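Local coordinates for protein CurF (Lyngbya majuscula, PDB 2Q35) that probably decarboxylates an acyl-chain intermediate during polyketide beta-branching, as the crotonase-fold ECH2 domain of a polyketide synthase, at residues Ala64-Leu69 with Met128-Thr133. The protein carries 1 engineered substitution. Sequence-based numbering, arbitrary orientation.
Sequences ASKEFL and MKYGFT. Engineered in segment 64-69: F68 (natural residue Tyr).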
loop_
_atom_site.group_PDB
_atom_site.type_symbol
_atom_site.label_atom_id
_atom_site.label_comp_id
_atom_site.label_asym_id
_atom_site.label_seq_id
_atom_site.Cartn_x
_atom_site.Cartn_y
_atom_site.Cartn_z
ATOM N N ALA A 64 -17.410 18.844 -11.135
ATOM C CA ALA A 64 -18.106 20.122 -11.017
ATOM C C ALA A 64 -17.580 21.116 -12.050
ATOM O O ALA A 64 -16.366 21.261 -12.228
ATOM C CB ALA A 64 -17.977 20.682 -9.594
ATOM N N SER A 65 -18.491 21.827 -12.714
ATOM C CA SER A 65 -18.088 22.789 -13.750
ATOM C C SER A 65 -17.470 24.067 -13.176
ATOM O O SER A 65 -17.784 24.459 -12.049
ATOM C CB SER A 65 -19.286 23.170 -14.610
ATOM O OG SER A 65 -20.160 24.026 -13.896
ATOM N N LYS A 66 -16.626 24.732 -13.965
ATOM C CA LYS A 66 -16.073 26.022 -13.568
ATOM C C LYS A 66 -17.186 27.066 -13.354
ATOM O O LYS A 66 -17.100 27.901 -12.444
ATOM C CB LYS A 66 -15.010 26.506 -14.572
ATOM C CG LYS A 66 -13.652 25.796 -14.417
ATOM C CD LYS A 66 -12.737 25.980 -15.629
ATOM C CE LYS A 66 -12.857 24.786 -16.571
ATOM N NZ LYS A 66 -11.865 24.805 -17.677
ATOM N N GLU A 67 -18.247 26.993 -14.166
ATOM C CA GLU A 67 -19.400 27.899 -14.003
ATOM C C GLU A 67 -20.021 27.694 -12.615
ATOM O O GLU A 67 -20.370 28.667 -11.932
ATOM C CB GLU A 67 -20.464 27.661 -15.085
ATOM C CG GLU A 67 -19.972 27.734 -16.536
ATOM C CD GLU A 67 -19.878 29.147 -17.111
ATOM O OE1 GLU A 67 -20.338 30.128 -16.476
ATOM O OE2 GLU A 67 -19.336 29.266 -18.230
ATOM N N PHE A 68 -20.115 26.427 -12.207
ATOM C CA PHE A 68 -20.642 26.025 -10.899
ATOM C C PHE A 68 -19.768 26.581 -9.788
ATOM O O PHE A 68 -20.277 27.137 -8.817
ATOM C CB PHE A 68 -20.749 24.486 -10.794
ATOM C CG PHE A 68 -21.128 23.984 -9.413
ATOM C CD1 PHE A 68 -22.472 23.835 -9.051
ATOM C CD2 PHE A 68 -20.141 23.662 -8.477
ATOM C CE1 PHE A 68 -22.829 23.367 -7.780
ATOM C CE2 PHE A 68 -20.494 23.203 -7.193
ATOM C CZ PHE A 68 -21.837 23.061 -6.849
ATOM N N LEU A 69 -18.450 26.434 -9.939
ATOM C CA LEU A 69 -17.502 26.945 -8.939
ATOM C C LEU A 69 -17.582 28.455 -8.772
ATOM O O LEU A 69 -17.500 28.957 -7.640
ATOM C CB LEU A 69 -16.063 26.520 -9.262
ATOM C CG LEU A 69 -15.785 25.018 -9.236
ATOM C CD1 LEU A 69 -14.338 24.782 -9.581
ATOM C CD2 LEU A 69 -16.108 24.431 -7.860
ATOM N N MET A 128 -6.610 21.742 -5.986
ATOM C CA MET A 128 -5.528 22.655 -5.617
ATOM C C MET A 128 -5.014 23.502 -6.784
ATOM O O MET A 128 -4.334 24.516 -6.571
ATOM C CB MET A 128 -4.384 21.910 -4.924
ATOM C CG MET A 128 -4.763 21.381 -3.516
ATOM S SD MET A 128 -4.798 22.703 -2.290
ATOM C CE MET A 128 -3.063 22.822 -1.877
ATOM N N LYS A 129 -5.334 23.073 -8.000
ATOM C CA LYS A 129 -5.049 23.905 -9.178
ATOM C C LYS A 129 -5.826 25.209 -9.090
ATOM O O LYS A 129 -5.290 26.282 -9.384
ATOM C CB LYS A 129 -5.388 23.175 -10.466
ATOM C CG LYS A 129 -5.182 24.038 -11.740
ATOM C CD LYS A 129 -4.858 23.209 -12.976
ATOM C CE LYS A 129 -3.341 23.057 -13.203
ATOM N NZ LYS A 129 -2.957 22.097 -14.323
ATOM N N TYR A 130 -7.087 25.121 -8.669
ATOM C CA TYR A 130 -7.893 26.316 -8.407
ATOM C C TYR A 130 -7.483 27.023 -7.128
ATOM O O TYR A 130 -7.843 28.173 -6.929
ATOM C CB TYR A 130 -9.368 25.965 -8.265
ATOM C CG TYR A 130 -9.976 25.279 -9.459
ATOM C CD1 TYR A 130 -10.011 25.908 -10.701
ATOM C CD2 TYR A 130 -10.528 24.007 -9.340
ATOM C CE1 TYR A 130 -10.581 25.287 -11.795
ATOM C CE2 TYR A 130 -11.113 23.367 -10.434
ATOM C CZ TYR A 130 -11.128 24.016 -11.658
ATOM O OH TYR A 130 -11.712 23.383 -12.745
ATOM N N GLY A 131 -6.783 26.310 -6.247
ATOM C CA GLY A 131 -6.183 26.930 -5.068
ATOM C C GLY A 131 -6.827 26.539 -3.758
ATOM O O GLY A 131 -6.487 27.123 -2.725
ATOM N N PHE A 132 -7.745 25.564 -3.792
ATOM C CA PHE A 132 -8.461 25.163 -2.562
ATOM C C PHE A 132 -8.356 23.657 -2.337
ATOM O O PHE A 132 -7.885 22.909 -3.205
ATOM C CB PHE A 132 -9.923 25.641 -2.556
ATOM C CG PHE A 132 -10.710 25.223 -3.763
ATOM C CD1 PHE A 132 -11.141 23.917 -3.908
ATOM C CD2 PHE A 132 -11.016 26.143 -4.762
ATOM C CE1 PHE A 132 -11.867 23.520 -5.032
ATOM C CE2 PHE A 132 -11.742 25.746 -5.893
ATOM C CZ PHE A 132 -12.165 24.453 -6.020
ATOM N N THR A 133 -8.727 23.222 -1.137
ATOM C CA THR A 133 -8.519 21.820 -0.732
ATOM C C THR A 133 -9.670 20.921 -1.201
ATOM O O THR A 133 -10.745 21.422 -1.554
ATOM C CB THR A 133 -8.358 21.718 0.795
ATOM O OG1 THR A 133 -9.500 22.323 1.412
ATOM C CG2 THR A 133 -7.107 22.483 1.258
HETATM O O HOH W 1 -13.792 21.924 -11.759
#
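One face of the Y130 ring carries a methyl group: CD1 of L69 sits above it in a CH-pi contact, 3.9 Å from the ring centroid and 22° off the normal. It leans toward the CE2 side of the ring, where L69 CD1 and Y130 CE2 are 3.6 Å apart. The same methyl meets the F132 ring differently, at the edge and near its plane, with L69 CD1 4.2 Å from F132 CZ, so one leucine methyl touches two aromatic rings, one by its face and the other by its edge. L69 gets there with CG anti to the carbonyl carbon (chi1 -63°) and the chain extended beyond it. K66, one helical turn back, crosses the end of Y130 at about a right angle and touches with its aliphatic part, K66 CG lying 3.5 Å from Y130 OH; its NZ makes a hydrogen bond to the backbone O of E242. The Y130 hydroxyl is also joined to the other segment through a water, which lies 2.7 Å from Y130 OH and donates to A64 O, likewise at 2.7 Å. Replacing Y130 by an alanine is likely to leave that water without its phenolic partner and L69 CD1 without the ring face it packs on. Next to A64, S65 is the N-cap of helix 66-73, S65 OG accepting at 2.9 Å from the backbone N of F68, an engineered residue (naturally tyrosine). In this crotonase-family domain the contact joins the start of helix 66-73 to the end of helix 127-130 and the turn after it. I239 of helix 235-240 packs on both L69 and Y130, while F132 reaches I235 of that helix and meets F230 edge-to-face at the end of the long helix 197-230.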